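Local coordinates for lytic Polysaccharide Monooxygenase (Phytophthora infestans, PDB 6Z5Y), which binds copper in the N-terminal domain of a longer secreted protein and probably cleaves pectin oxidatively, a reaction tied to plant infection, at residues K6-W11 with K78-P83; I23-K28 with T159-Y164; D85-F90 with I127-P132; R92-A97 with F147-L152. All coordinates share one frame; numbering follows the deposited sequence.

Contact 1: K6-W11 with K78-P83; sequences KPAPSW and KPSEPP
K78 and S10 meet through a water at one end of two proline-rich loops that run in opposite directions, 173° apart. The water gives one hydrogen to K78 O at 2.9 Å and the other to A8 O at 3.0 Å, and takes the hydroxyl hydrogen of S10 OG at 2.7 Å; serine suits this place because its short hydroxyl can donate to the water linking the loops. The extended K78 side chain leads its ammonium group away from the other loop. S80 makes the direct polar link: with OG beside its own backbone N (chi1 -72°), the hydroxyl reaches A8 O at 2.7 Å, lying in the carbonyl plane on a lone pair. A8 O is thus gripped twice. E81 O rests 3.8 Å from P7 CB. P83 then crosses the P7 ring at about a right angle, CD against CD at 3.8 Å, two rigid rings that can pack with little loss of freedom; the K6 methylenes slide alongside P83, CG to CG at 4.1 Å. Beneath this surface packing, P7 and P9 lean on L170 and I168 of strand 158-170, S80 bonds by its backbone to P169 and T171, and K6 leads out of strand 4-6.

Contact 2: I23-K28 with T159-Y164; sequences IEPQWK and TVWQAY
W161 turns its CG beside its backbone N (chi1 -72°) and keeps chi2 near 7°, which lays the indole under P25 and carries its six-membered edge to W27. The setting is the margin of the five-stranded antiparallel sheet of the LPMO beta-sandwich, where strand 21-23 pairs with strand 158-170. I23 and W161 form an antiparallel hydrogen-bonded pair: I23 N to W161 O and W161 N to I23 O, both at 2.8 Å. Past this pair the chain leaves the sheet and wraps over the indole. P25 presents CA to the face of the five-membered ring in a CH-pi contact, 3.5 Å from its centroid; proline suits the position, its restricted phi holding CA and the apolar CB over the indole. Q26 follows, its CG 3.3 Å from W161 CZ3. W27 completes the wrap by offering a face to the W161 edge, a T-shaped pair with planes at 86° and W161 CH2 centred over the W27 ring, 3.7 Å from W27 CD2. W31 also meets W161 edge-to-face, adding to the aromatic cluster. Farther on, Y164 belongs to the copper site. The amide of Q26 folds back along its loop, NE2 donating to E24 O at 2.9 Å.

Contact 3: D85-F90 with I127-P132; sequences DGTATF and IAVFKP
A88 and F130 form the antiparallel hydrogen-bonded pair on which the backbone contact is built: A88 N donates to F130 O at 3.0 Å, and F130 N to A88 O at 2.8 Å. One step on, T89 and V129 are a non-hydrogen-bonded pair, and F90 N then binds A128 O at 2.9 Å. A weaker CA-H...O contact continues the pairing beyond the strand, from P132 CA to G86 O. G86 has a positive phi of 65°, which glycine adopts without strain as the chain turns toward the strand. Strands 88-90 and 129-130 belong to a small antiparallel sheet of the LPMO beta-sandwich: 88-90 lies in the middle, with 4-6 along its other edge, where T89 bonds by its backbone to K6. Among apolar contacts, the faces differ. T87, T89, I127 and V129 share the more open one; T89 CG2 and I127 CG2 are pressed to 3.4 Å, tighter than usual, while T87 CB meets V129 CG1 at 3.8 Å. The buried face carries A88, small enough to leave room for F130. Aromatic packing follows there: the edge of F130 is aimed at the face of F90, offset, with planes at 89° and F130 CE2 3.6 Å from F90 CD1. As for side-chain polarity, T87 holds OG1 between its backbone N and carbonyl carbon (chi1 70°), where it donates to D85 OD1 at 2.7 Å.

Contact 4: R92-A97 with F147-L152; sequences RGIVHA and FYWLAL. With CU (copper (II) ion), chain C.
L152 N donates to A97 O at 2.9 Å in a nearly straight bond (169° at the hydrogen), tying the loop of residues 92-97 to strand 143-155, and A151 CA adds a CA-H...O contact to the same oxygen. Beside this bond lies a water that accepts from A97 N and sits 2.7 Å from L152 O. Among the side chains W149 takes the largest share. I94 slides past it in the opposite sense, CG2 3.6 Å from CZ2, a branched aliphatic group that fits snugly against the indole. The H96 carbonyl oxygen lies at the edge of the same ring, near its plane, and a second water donates to that oxygen at 2.8 Å while taking a weak bond from W149 NE1, which gives the indole N-H at least a weak acceptor. H96 CB faces the strand at A151, and the imidazole runs on past the W149 rim to the copper ion, with NE2 as ligand at 1.9 Å. This is one arm of the histidine brace of lytic polysaccharide monooxygenases, completed by H1, the N-terminal residue; Y164 also belongs to the site. With CG beside its backbone N (chi1 -46°), H96 rests its ring near W149, the planes 30° apart but slid so far that they barely overlap, CD2 touching CH2 at 3.8 Å. A151 suits its place by being small: its CB lies over one face of the indole and 3.7 Å from H96 CB. W149 also stacks with Y164, while A97 packs on helix 36-47.

How the contacts relate
Contact 4 is the buried one, contacts 2 and 3 are partly buried, and contact 1 lies at the surface, away from the copper. Contacts 2 and 4 hold neighbouring strands of one five-stranded sheet, joined by Q162 N to A151 O and W149 N to Y164 O, and each supplies a residue of the metal site. Contacts 1 and 3 meet at the three-stranded sheet through K6 O and T89 N. Contact 3 also reaches contact 4, F90 packing on F147 and W149. The chemistry differs: proline packing and a serine hydroxyl bond in contact 1, strand pairing and ring packing in contacts 2 and 3, and in contact 4 buried packing that carries a copper ligand. Water bridges occur in contacts 1 and 4.

Contact 1: K6-W11 with K78-P83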
loop_
_atom_site.group_PDB
_atom_site.type_symbol
_atom_site.label_atom_id
_atom_site.label_comp_id
_atom_site.label_asym_id
_atom_site.label_seq_id
_atom_site.Cartn_x
_atom_site.Cartn_y
_atom_site.Cartn_z
ATOM N N LYS A 6 -3.768 -1.644 -12.145
ATOM C CA LYS A 6 -2.952 -1.311 -13.317
ATOM C C LYS A 6 -1.693 -0.676 -12.778
ATOM O O LYS A 6 -1.774 0.336 -12.108
ATOM C CB LYS A 6 -3.736 -0.346 -14.182
ATOM C CG LYS A 6 -3.180 -0.156 -15.558
ATOM C CD LYS A 6 -4.074 0.679 -16.430
ATOM C CE LYS A 6 -3.582 0.747 -17.850
ATOM N NZ LYS A 6 -4.322 1.779 -18.599
ATOM N N PRO A 7 -0.515 -1.250 -13.012
ATOM C CA PRO A 7 -0.287 -2.500 -13.751
ATOM C C PRO A 7 -0.943 -3.700 -13.064
ATOM O O PRO A 7 -1.172 -3.695 -11.854
ATOM C CB PRO A 7 1.238 -2.606 -13.764
ATOM C CG PRO A 7 1.665 -1.870 -12.540
ATOM C CD PRO A 7 0.707 -0.713 -12.421
ATOM N N ALA A 8 -1.256 -4.712 -13.859
ATOM C CA ALA A 8 -2.113 -5.796 -13.371
ATOM C C ALA A 8 -1.331 -6.778 -12.527
ATOM O O ALA A 8 -0.336 -7.366 -12.969
ATOM C CB ALA A 8 -2.722 -6.514 -14.531
ATOM N N PRO A 9 -1.844 -7.092 -11.332
ATOM C CA PRO A 9 -1.299 -8.155 -10.507
ATOM C C PRO A 9 -1.703 -9.538 -11.021
ATOM O O PRO A 9 -2.673 -9.672 -11.733
ATOM C CB PRO A 9 -2.004 -7.915 -9.173
ATOM C CG PRO A 9 -3.370 -7.359 -9.573
ATOM C CD PRO A 9 -3.080 -6.515 -10.778
ATOM N N SER A 10 -0.928 -10.495 -10.555
ATOM C CA SER A 10 -1.264 -11.922 -10.621
ATOM C C SER A 10 -1.596 -12.373 -9.212
ATOM O O SER A 10 -1.172 -11.740 -8.248
ATOM C CB SER A 10 -0.114 -12.730 -11.211
ATOM O OG SER A 10 0.227 -12.279 -12.521
ATOM N N TRP A 11 -2.261 -13.507 -9.098
ATOM C CA TRP A 11 -2.788 -13.962 -7.803
ATOM C C TRP A 11 -2.246 -15.347 -7.483
ATOM O O TRP A 11 -2.175 -16.206 -8.373
ATOM C CB TRP A 11 -4.316 -13.943 -7.803
ATOM C CG TRP A 11 -4.812 -12.570 -8.129
ATOM C CD1 TRP A 11 -5.168 -12.064 -9.345
ATOM C CD2 TRP A 11 -4.906 -11.464 -7.220
ATOM N NE1 TRP A 11 -5.489 -10.732 -9.241
ATOM C CE2 TRP A 11 -5.360 -10.340 -7.943
ATOM C CE3 TRP A 11 -4.701 -11.335 -5.849
ATOM C CZ2 TRP A 11 -5.631 -9.128 -7.337
ATOM C CZ3 TRP A 11 -4.975 -10.122 -5.260
ATOM C CH2 TRP A 11 -5.410 -9.018 -5.993
ATOM N N LYS A 78 2.958 -13.541 -14.293
ATOM C CA LYS A 78 3.348 -13.024 -15.594
ATOM C C LYS A 78 3.634 -11.532 -15.479
ATOM O O LYS A 78 2.755 -10.765 -15.055
ATOM C CB LYS A 78 2.201 -13.228 -16.566
ATOM C CG LYS A 78 2.489 -12.695 -17.947
ATOM C CD LYS A 78 1.448 -13.075 -18.931
ATOM C CE LYS A 78 1.536 -12.277 -20.214
ATOM N NZ LYS A 78 0.374 -12.512 -21.095
ATOM N N PRO A 79 4.829 -11.043 -15.843
ATOM C CA PRO A 79 5.087 -9.602 -15.717
ATOM C C PRO A 79 4.127 -8.766 -16.570
ATOM O O PRO A 79 3.812 -9.106 -17.698
ATOM C CB PRO A 79 6.563 -9.433 -16.109
ATOM C CG PRO A 79 7.158 -10.824 -15.778
ATOM C CD PRO A 79 6.057 -11.781 -16.194
ATOM N N SER A 80 3.725 -7.633 -15.987
ATOM C CA SER A 80 2.829 -6.653 -16.606
ATOM C C SER A 80 3.618 -5.487 -17.170
ATOM O O SER A 80 4.675 -5.137 -16.672
ATOM C CB SER A 80 1.831 -6.164 -15.618
ATOM O OG SER A 80 0.893 -7.184 -15.344
ATOM N N GLU A 81 3.075 -4.852 -18.181
ATOM C CA GLU A 81 3.726 -3.650 -18.748
ATOM C C GLU A 81 3.479 -2.448 -17.854
ATOM O O GLU A 81 2.375 -2.254 -17.358
ATOM C CB GLU A 81 3.142 -3.358 -20.112
ATOM C CG GLU A 81 3.554 -4.402 -21.104
ATOM C CD GLU A 81 5.008 -4.230 -21.530
ATOM O OE1 GLU A 81 5.459 -3.068 -21.594
ATOM O OE2 GLU A 81 5.703 -5.231 -21.775
ATOM N N PRO A 82 4.503 -1.612 -17.599
ATOM C CA PRO A 82 4.234 -0.372 -16.892
ATOM C C PRO A 82 3.228 0.488 -17.662
ATOM O O PRO A 82 3.320 0.616 -18.872
ATOM C CB PRO A 82 5.624 0.287 -16.805
ATOM C CG PRO A 82 6.616 -0.857 -16.915
ATOM C CD PRO A 82 5.933 -1.801 -17.892
ATOM N N PRO A 83 2.274 1.155 -16.983
ATOM C CA PRO A 83 1.482 2.208 -17.627
ATOM C C PRO A 83 2.379 3.236 -18.301
ATOM O O PRO A 83 3.470 3.518 -17.845
ATOM C CB PRO A 83 0.680 2.814 -16.471
ATOM C CG PRO A 83 0.557 1.643 -15.498
ATOM C CD PRO A 83 1.895 0.966 -15.577
HETATM O O HOH W 1 1.353 -9.826 -12.757
#

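Contact 2: I23-K28 with T159-Y164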
loop_
_atom_site.group_PDB
_atom_site.type_symbol
_atom_site.label_atom_id
_atom_site.label_comp_id
_atom_site.label_asym_id
_atom_site.label_seq_id
_atom_site.Cartn_x
_atom_site.Cartn_y
_atom_site.Cartn_z
ATOM N N ILE A 23 -5.179 -6.106 12.635
ATOM C CA ILE A 23 -4.502 -6.261 13.934
ATOM C C ILE A 23 -4.758 -5.044 14.795
ATOM O O ILE A 23 -5.184 -3.996 14.313
ATOM C CB ILE A 23 -2.992 -6.506 13.747
ATOM C CG1 ILE A 23 -2.274 -5.347 13.033
ATOM C CG2 ILE A 23 -2.798 -7.837 13.055
ATOM C CD1 ILE A 23 -0.781 -5.542 12.849
ATOM N N GLU A 24 -4.462 -5.144 16.070
ATOM C CA GLU A 24 -4.456 -3.970 16.971
ATOM C C GLU A 24 -3.386 -3.007 16.550
ATOM O O GLU A 24 -2.355 -3.417 16.019
ATOM C CB GLU A 24 -3.965 -4.312 18.364
ATOM C CG GLU A 24 -4.911 -5.263 18.995
ATOM C CD GLU A 24 -4.567 -5.683 20.403
ATOM O OE1 GLU A 24 -5.288 -6.522 20.925
ATOM O OE2 GLU A 24 -3.589 -5.158 20.965
ATOM N N PRO A 25 -3.534 -1.707 16.825
ATOM C CA PRO A 25 -2.423 -0.784 16.606
ATOM C C PRO A 25 -1.176 -1.306 17.308
ATOM O O PRO A 25 -1.264 -1.741 18.480
ATOM C CB PRO A 25 -2.939 0.515 17.188
ATOM C CG PRO A 25 -4.429 0.373 17.077
ATOM C CD PRO A 25 -4.714 -1.061 17.421
ATOM N N GLN A 26 -0.048 -1.239 16.604
ATOM C CA GLN A 26 1.222 -1.767 17.137
ATOM C C GLN A 26 1.907 -0.799 18.071
ATOM O O GLN A 26 2.899 -1.201 18.691
ATOM C CB GLN A 26 2.168 -2.079 15.991
ATOM C CG GLN A 26 1.557 -3.153 15.106
ATOM C CD GLN A 26 1.403 -4.434 15.888
ATOM O OE1 GLN A 26 2.427 -5.026 16.304
ATOM N NE2 GLN A 26 0.209 -4.814 16.243
ATOM N N TRP A 27 1.459 0.435 18.079
ATOM C CA TRP A 27 2.041 1.496 18.901
ATOM C C TRP A 27 1.038 1.839 19.982
ATOM O O TRP A 27 -0.120 2.112 19.637
ATOM C CB TRP A 27 2.333 2.681 18.024
ATOM C CG TRP A 27 3.215 2.328 16.878
ATOM C CD1 TRP A 27 4.067 1.272 16.716
ATOM C CD2 TRP A 27 3.336 3.129 15.710
ATOM N NE1 TRP A 27 4.705 1.378 15.502
ATOM C CE2 TRP A 27 4.281 2.513 14.880
ATOM C CE3 TRP A 27 2.723 4.303 15.295
ATOM C CZ2 TRP A 27 4.626 3.049 13.657
ATOM C CZ3 TRP A 27 3.040 4.821 14.072
ATOM C CH2 TRP A 27 4.003 4.206 13.273
ATOM N N LYS A 28 1.479 1.787 21.233
ATOM C CA LYS A 28 0.593 2.042 22.389
ATOM C C LYS A 28 0.229 3.524 22.379
ATOM O O LYS A 28 1.161 4.363 22.252
ATOM C CB LYS A 28 1.260 1.625 23.704
ATOM N N THR A 159 -10.142 0.875 17.210
ATOM C CA THR A 159 -9.198 1.087 16.114
ATOM C C THR A 159 -8.494 -0.226 15.779
ATOM O O THR A 159 -7.999 -0.899 16.666
ATOM C CB THR A 159 -8.172 2.171 16.450
ATOM O OG1 THR A 159 -8.869 3.389 16.739
ATOM C CG2 THR A 159 -7.185 2.419 15.330
ATOM N N VAL A 160 -8.401 -0.494 14.493
ATOM C CA VAL A 160 -7.547 -1.574 13.971
ATOM C C VAL A 160 -6.628 -0.996 12.905
ATOM O O VAL A 160 -6.869 0.075 12.345
ATOM C CB VAL A 160 -8.367 -2.722 13.363
ATOM C CG1 VAL A 160 -9.231 -3.351 14.441
ATOM C CG2 VAL A 160 -9.207 -2.326 12.159
ATOM N N TRP A 161 -5.580 -1.752 12.664
ATOM C CA TRP A 161 -4.689 -1.584 11.513
ATOM C C TRP A 161 -4.978 -2.718 10.530
ATOM O O TRP A 161 -4.979 -3.893 10.914
ATOM C CB TRP A 161 -3.224 -1.634 11.954
ATOM C CG TRP A 161 -2.705 -0.452 12.720
ATOM C CD1 TRP A 161 -3.394 0.620 13.187
ATOM C CD2 TRP A 161 -1.333 -0.222 13.093
ATOM N NE1 TRP A 161 -2.525 1.490 13.805
ATOM C CE2 TRP A 161 -1.259 1.022 13.709
ATOM C CE3 TRP A 161 -0.154 -0.917 12.866
ATOM C CZ2 TRP A 161 -0.070 1.570 14.159
ATOM C CZ3 TRP A 161 1.039 -0.377 13.308
ATOM C CH2 TRP A 161 1.072 0.851 13.944
ATOM N N GLN A 162 -5.195 -2.379 9.263
ATOM C CA GLN A 162 -5.319 -3.368 8.193
ATOM C C GLN A 162 -4.111 -3.208 7.274
ATOM O O GLN A 162 -3.787 -2.103 6.859
ATOM C CB GLN A 162 -6.586 -3.171 7.399
ATOM C CG GLN A 162 -7.838 -3.423 8.206
ATOM C CD GLN A 162 -9.077 -2.949 7.495
ATOM O OE1 GLN A 162 -9.028 -2.295 6.457
ATOM N NE2 GLN A 162 -10.215 -3.259 8.070
ATOM N N ALA A 163 -3.471 -4.309 6.951
ATOM C CA ALA A 163 -2.301 -4.305 6.077
ATOM C C ALA A 163 -2.714 -4.773 4.707
ATOM O O ALA A 163 -3.175 -5.907 4.565
ATOM C CB ALA A 163 -1.232 -5.213 6.620
ATOM N N TYR A 164 -2.413 -3.942 3.704
ATOM C CA TYR A 164 -2.615 -4.316 2.302
ATOM C C TYR A 164 -1.234 -4.309 1.656
ATOM O O TYR A 164 -0.475 -3.340 1.788
ATOM C CB TYR A 164 -3.544 -3.329 1.597
ATOM C CG TYR A 164 -4.926 -3.275 2.178
ATOM C CD1 TYR A 164 -5.185 -2.477 3.266
ATOM C CD2 TYR A 164 -5.963 -4.030 1.649
ATOM C CE1 TYR A 164 -6.439 -2.420 3.834
ATOM C CE2 TYR A 164 -7.225 -4.008 2.238
ATOM C CZ TYR A 164 -7.460 -3.181 3.321
ATOM O OH TYR A 164 -8.709 -3.153 3.899
#

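Contact 3: D85-F90 with I127-P132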
loop_
_atom_site.group_PDB
_atom_site.type_symbol
_atom_site.label_atom_id
_atom_site.label_comp_id
_atom_site.label_asym_id
_atom_site.label_seq_id
_atom_site.Cartn_x
_atom_site.Cartn_y
_atom_site.Cartn_z
ATOM N N ASP A 85 1.587 6.501 -18.633
ATOM C CA ASP A 85 1.156 7.835 -18.206
ATOM C C ASP A 85 1.597 8.168 -16.794
ATOM O O ASP A 85 1.001 9.048 -16.177
ATOM C CB ASP A 85 -0.343 8.018 -18.381
ATOM C CG ASP A 85 -1.154 7.151 -17.460
ATOM O OD1 ASP A 85 -0.545 6.302 -16.760
ATOM O OD2 ASP A 85 -2.376 7.324 -17.465
ATOM N N GLY A 86 2.616 7.499 -16.265
ATOM C CA GLY A 86 3.140 7.919 -14.962
ATOM C C GLY A 86 2.174 7.751 -13.814
ATOM O O GLY A 86 2.234 8.507 -12.845
ATOM N N THR A 87 1.314 6.751 -13.904
ATOM C CA THR A 87 0.337 6.460 -12.872
ATOM C C THR A 87 0.386 4.979 -12.502
ATOM O O THR A 87 0.904 4.140 -13.247
ATOM C CB THR A 87 -1.091 6.774 -13.307
ATOM O OG1 THR A 87 -1.561 5.853 -14.298
ATOM C CG2 THR A 87 -1.262 8.208 -13.753
ATOM N N ALA A 88 -0.241 4.675 -11.371
ATOM C CA ALA A 88 -0.759 3.336 -11.052
ATOM C C ALA A 88 -2.220 3.532 -10.688
ATOM O O ALA A 88 -2.558 4.545 -10.087
ATOM C CB ALA A 88 0.031 2.665 -9.938
ATOM N N THR A 89 -3.060 2.587 -11.008
ATOM C CA THR A 89 -4.494 2.740 -10.765
ATOM C C THR A 89 -4.963 1.697 -9.766
ATOM O O THR A 89 -4.694 0.510 -9.941
ATOM C CB THR A 89 -5.274 2.614 -12.065
ATOM O OG1 THR A 89 -4.722 3.517 -13.014
ATOM C CG2 THR A 89 -6.730 2.936 -11.889
ATOM N N PHE A 90 -5.685 2.151 -8.752
ATOM C CA PHE A 90 -6.259 1.240 -7.765
ATOM C C PHE A 90 -7.495 0.563 -8.341
ATOM O O PHE A 90 -8.113 1.016 -9.322
ATOM C CB PHE A 90 -6.599 2.009 -6.491
ATOM C CG PHE A 90 -6.440 1.240 -5.196
ATOM C CD1 PHE A 90 -5.314 0.482 -4.939
ATOM C CD2 PHE A 90 -7.412 1.342 -4.223
ATOM C CE1 PHE A 90 -5.140 -0.149 -3.716
ATOM C CE2 PHE A 90 -7.208 0.743 -2.994
ATOM C CZ PHE A 90 -6.096 -0.017 -2.742
ATOM N N ILE A 127 -12.514 5.733 -8.863
ATOM C CA ILE A 127 -11.243 5.004 -8.890
ATOM C C ILE A 127 -10.104 5.900 -8.405
ATOM O O ILE A 127 -9.963 7.013 -8.878
ATOM C CB ILE A 127 -10.973 4.487 -10.301
ATOM C CG1 ILE A 127 -12.124 3.634 -10.817
ATOM C CG2 ILE A 127 -9.645 3.759 -10.369
ATOM C CD1 ILE A 127 -12.507 2.490 -9.943
ATOM N N ALA A 128 -9.313 5.398 -7.470
ATOM C CA ALA A 128 -8.121 6.114 -7.007
ATOM C C ALA A 128 -6.972 5.913 -7.989
ATOM O O ALA A 128 -6.743 4.810 -8.444
ATOM C CB ALA A 128 -7.717 5.664 -5.621
ATOM N N VAL A 129 -6.265 6.981 -8.251
ATOM C CA VAL A 129 -5.128 6.985 -9.183
ATOM C C VAL A 129 -3.939 7.528 -8.425
ATOM O O VAL A 129 -3.976 8.625 -7.876
ATOM C CB VAL A 129 -5.415 7.803 -10.446
ATOM C CG1 VAL A 129 -4.165 7.796 -11.320
ATOM C CG2 VAL A 129 -6.609 7.286 -11.180
ATOM N N PHE A 130 -2.880 6.734 -8.419
ATOM C CA PHE A 130 -1.599 7.121 -7.787
ATOM C C PHE A 130 -0.733 7.798 -8.835
ATOM O O PHE A 130 -0.515 7.233 -9.906
ATOM C CB PHE A 130 -0.882 5.883 -7.275
ATOM C CG PHE A 130 -1.674 5.092 -6.260
ATOM C CD1 PHE A 130 -1.786 5.487 -4.952
ATOM C CD2 PHE A 130 -2.337 3.936 -6.648
ATOM C CE1 PHE A 130 -2.556 4.758 -4.049
ATOM C CE2 PHE A 130 -3.100 3.203 -5.755
ATOM C CZ PHE A 130 -3.213 3.626 -4.465
ATOM N N LYS A 131 -0.223 8.977 -8.497
ATOM C CA LYS A 131 0.670 9.719 -9.379
ATOM C C LYS A 131 1.446 10.719 -8.546
ATOM O O LYS A 131 1.013 11.137 -7.478
ATOM C CB LYS A 131 -0.229 10.468 -10.322
ATOM C CG LYS A 131 -0.875 11.746 -9.763
ATOM C CD LYS A 131 -1.943 11.630 -8.663
ATOM C CE LYS A 131 -2.644 12.966 -8.439
ATOM N NZ LYS A 131 -3.459 13.015 -7.192
ATOM N N PRO A 132 2.636 11.101 -9.026
ATOM C CA PRO A 132 3.337 10.554 -10.192
ATOM C C PRO A 132 4.074 9.259 -9.856
ATOM O O PRO A 132 4.541 9.090 -8.731
ATOM C CB PRO A 132 4.365 11.641 -10.541
ATOM C CG PRO A 132 4.699 12.240 -9.144
ATOM C CD PRO A 132 3.405 12.175 -8.377
#

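Contact 4: R92-A97 with F147-L152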
loop_
_atom_site.group_PDB
_atom_site.type_symbol
_atom_site.label_atom_id
_atom_site.label_comp_id
_atom_site.label_asym_id
_atom_site.label_seq_id
_atom_site.Cartn_x
_atom_site.Cartn_y
_atom_site.Cartn_z
ATOM N N ARG A 92 -10.397 0.371 -6.977
ATOM C CA ARG A 92 -11.598 1.052 -6.500
ATOM C C ARG A 92 -11.119 2.352 -5.895
ATOM O O ARG A 92 -9.913 2.692 -5.975
ATOM C CB ARG A 92 -12.359 0.159 -5.505
ATOM C CG ARG A 92 -11.518 -0.238 -4.297
ATOM C CD ARG A 92 -12.345 -0.744 -3.126
ATOM N NE ARG A 92 -13.125 -1.925 -3.506
ATOM C CZ ARG A 92 -14.287 -2.274 -2.964
ATOM N NH1 ARG A 92 -14.799 -1.580 -1.980
ATOM N NH2 ARG A 92 -14.910 -3.308 -3.470
ATOM N N GLY A 93 -12.025 3.086 -5.277
ATOM C CA GLY A 93 -11.638 4.241 -4.480
ATOM C C GLY A 93 -11.058 3.831 -3.156
ATOM O O GLY A 93 -11.232 2.670 -2.722
ATOM N N ILE A 94 -10.432 4.776 -2.495
ATOM C CA ILE A 94 -9.807 4.521 -1.188
ATOM C C ILE A 94 -10.713 5.057 -0.070
ATOM O O ILE A 94 -11.011 6.261 -0.070
ATOM C CB ILE A 94 -8.400 5.132 -1.137
ATOM C CG1 ILE A 94 -7.469 4.483 -2.156
ATOM C CG2 ILE A 94 -7.867 5.062 0.279
ATOM C CD1 ILE A 94 -6.151 5.198 -2.311
ATOM N N VAL A 95 -11.149 4.176 0.833
ATOM C CA VAL A 95 -12.157 4.549 1.849
ATOM C C VAL A 95 -11.626 4.397 3.246
ATOM O O VAL A 95 -12.435 4.503 4.159
ATOM C CB VAL A 95 -13.482 3.762 1.707
ATOM C CG1 VAL A 95 -14.069 3.847 0.324
ATOM C CG2 VAL A 95 -13.334 2.312 2.184
ATOM N N HIS A 96 -10.333 4.156 3.445
ATOM C CA HIS A 96 -9.739 4.159 4.789
ATOM C C HIS A 96 -8.577 5.124 4.813
ATOM O O HIS A 96 -7.826 5.180 3.837
ATOM C CB HIS A 96 -9.206 2.789 5.206
ATOM C CG HIS A 96 -10.140 1.660 4.923
ATOM N ND1 HIS A 96 -11.398 1.560 5.475
ATOM C CD2 HIS A 96 -9.967 0.540 4.200
ATOM C CE1 HIS A 96 -11.962 0.443 5.041
ATOM N NE2 HIS A 96 -11.106 -0.216 4.276
ATOM N N ALA A 97 -8.429 5.846 5.914
ATOM C CA ALA A 97 -7.261 6.701 6.142
ATOM C C ALA A 97 -6.009 5.852 6.319
ATOM O O ALA A 97 -6.066 4.692 6.696
ATOM C CB ALA A 97 -7.460 7.562 7.340
ATOM N N PHE A 147 3.446 -2.506 -3.412
ATOM C CA PHE A 147 2.506 -1.554 -2.784
ATOM C C PHE A 147 2.326 -1.953 -1.344
ATOM O O PHE A 147 2.129 -3.154 -1.052
ATOM C CB PHE A 147 1.176 -1.615 -3.526
ATOM C CG PHE A 147 0.065 -0.797 -2.932
ATOM C CD1 PHE A 147 0.155 0.581 -2.935
ATOM C CD2 PHE A 147 -1.019 -1.391 -2.312
ATOM C CE1 PHE A 147 -0.900 1.336 -2.417
ATOM C CE2 PHE A 147 -2.053 -0.643 -1.783
ATOM C CZ PHE A 147 -1.990 0.722 -1.836
ATOM N N TYR A 148 2.339 -0.971 -0.473
ATOM C CA TYR A 148 2.066 -1.149 0.961
ATOM C C TYR A 148 1.069 -0.088 1.376
ATOM O O TYR A 148 1.288 1.099 1.077
ATOM C CB TYR A 148 3.334 -0.985 1.772
ATOM C CG TYR A 148 4.443 -1.956 1.469
ATOM C CD1 TYR A 148 5.329 -1.757 0.435
ATOM C CD2 TYR A 148 4.613 -3.092 2.260
ATOM C CE1 TYR A 148 6.349 -2.691 0.186
ATOM C CE2 TYR A 148 5.613 -4.018 2.033
ATOM C CZ TYR A 148 6.481 -3.818 0.988
ATOM O OH TYR A 148 7.516 -4.696 0.731
ATOM N N TRP A 149 0.089 -0.499 2.142
ATOM C CA TRP A 149 -0.921 0.438 2.661
ATOM C C TRP A 149 -1.266 -0.020 4.078
ATOM O O TRP A 149 -1.655 -1.180 4.284
ATOM C CB TRP A 149 -2.158 0.443 1.767
ATOM C CG TRP A 149 -3.311 1.299 2.184
ATOM C CD1 TRP A 149 -3.287 2.459 2.894
ATOM C CD2 TRP A 149 -4.677 1.064 1.816
ATOM N NE1 TRP A 149 -4.559 2.943 3.031
ATOM C CE2 TRP A 149 -5.431 2.128 2.344
ATOM C CE3 TRP A 149 -5.321 0.077 1.064
ATOM C CZ2 TRP A 149 -6.819 2.209 2.160
ATOM C CZ3 TRP A 149 -6.680 0.151 0.900
ATOM C CH2 TRP A 149 -7.423 1.196 1.434
ATOM N N LEU A 150 -1.076 0.877 5.031
ATOM C CA LEU A 150 -1.522 0.648 6.413
ATOM C C LEU A 150 -2.791 1.442 6.618
ATOM O O LEU A 150 -2.758 2.671 6.799
ATOM C CB LEU A 150 -0.435 1.097 7.365
ATOM C CG LEU A 150 -0.716 0.752 8.822
ATOM C CD1 LEU A 150 -0.562 -0.725 9.047
ATOM C CD2 LEU A 150 0.107 1.562 9.773
ATOM N N ALA A 151 -3.920 0.735 6.501
ATOM C CA ALA A 151 -5.225 1.370 6.670
ATOM C C ALA A 151 -5.550 1.403 8.149
ATOM O O ALA A 151 -5.294 0.455 8.905
ATOM C CB ALA A 151 -6.265 0.612 5.904
ATOM N N LEU A 152 -6.069 2.532 8.573
ATOM C CA LEU A 152 -6.485 2.805 9.962
ATOM C C LEU A 152 -8.011 2.856 9.946
ATOM O O LEU A 152 -8.587 3.650 9.178
ATOM C CB LEU A 152 -5.885 4.136 10.411
ATOM C CG LEU A 152 -4.386 4.298 10.188
ATOM C CD1 LEU A 152 -3.988 5.733 10.499
ATOM C CD2 LEU A 152 -3.592 3.317 11.049
HETATM CU CU CU C . -11.388 -1.905 3.419
HETATM O O HOH W 2 -5.339 5.949 2.942
HETATM O O HOH W 3 -10.377 5.203 7.980
#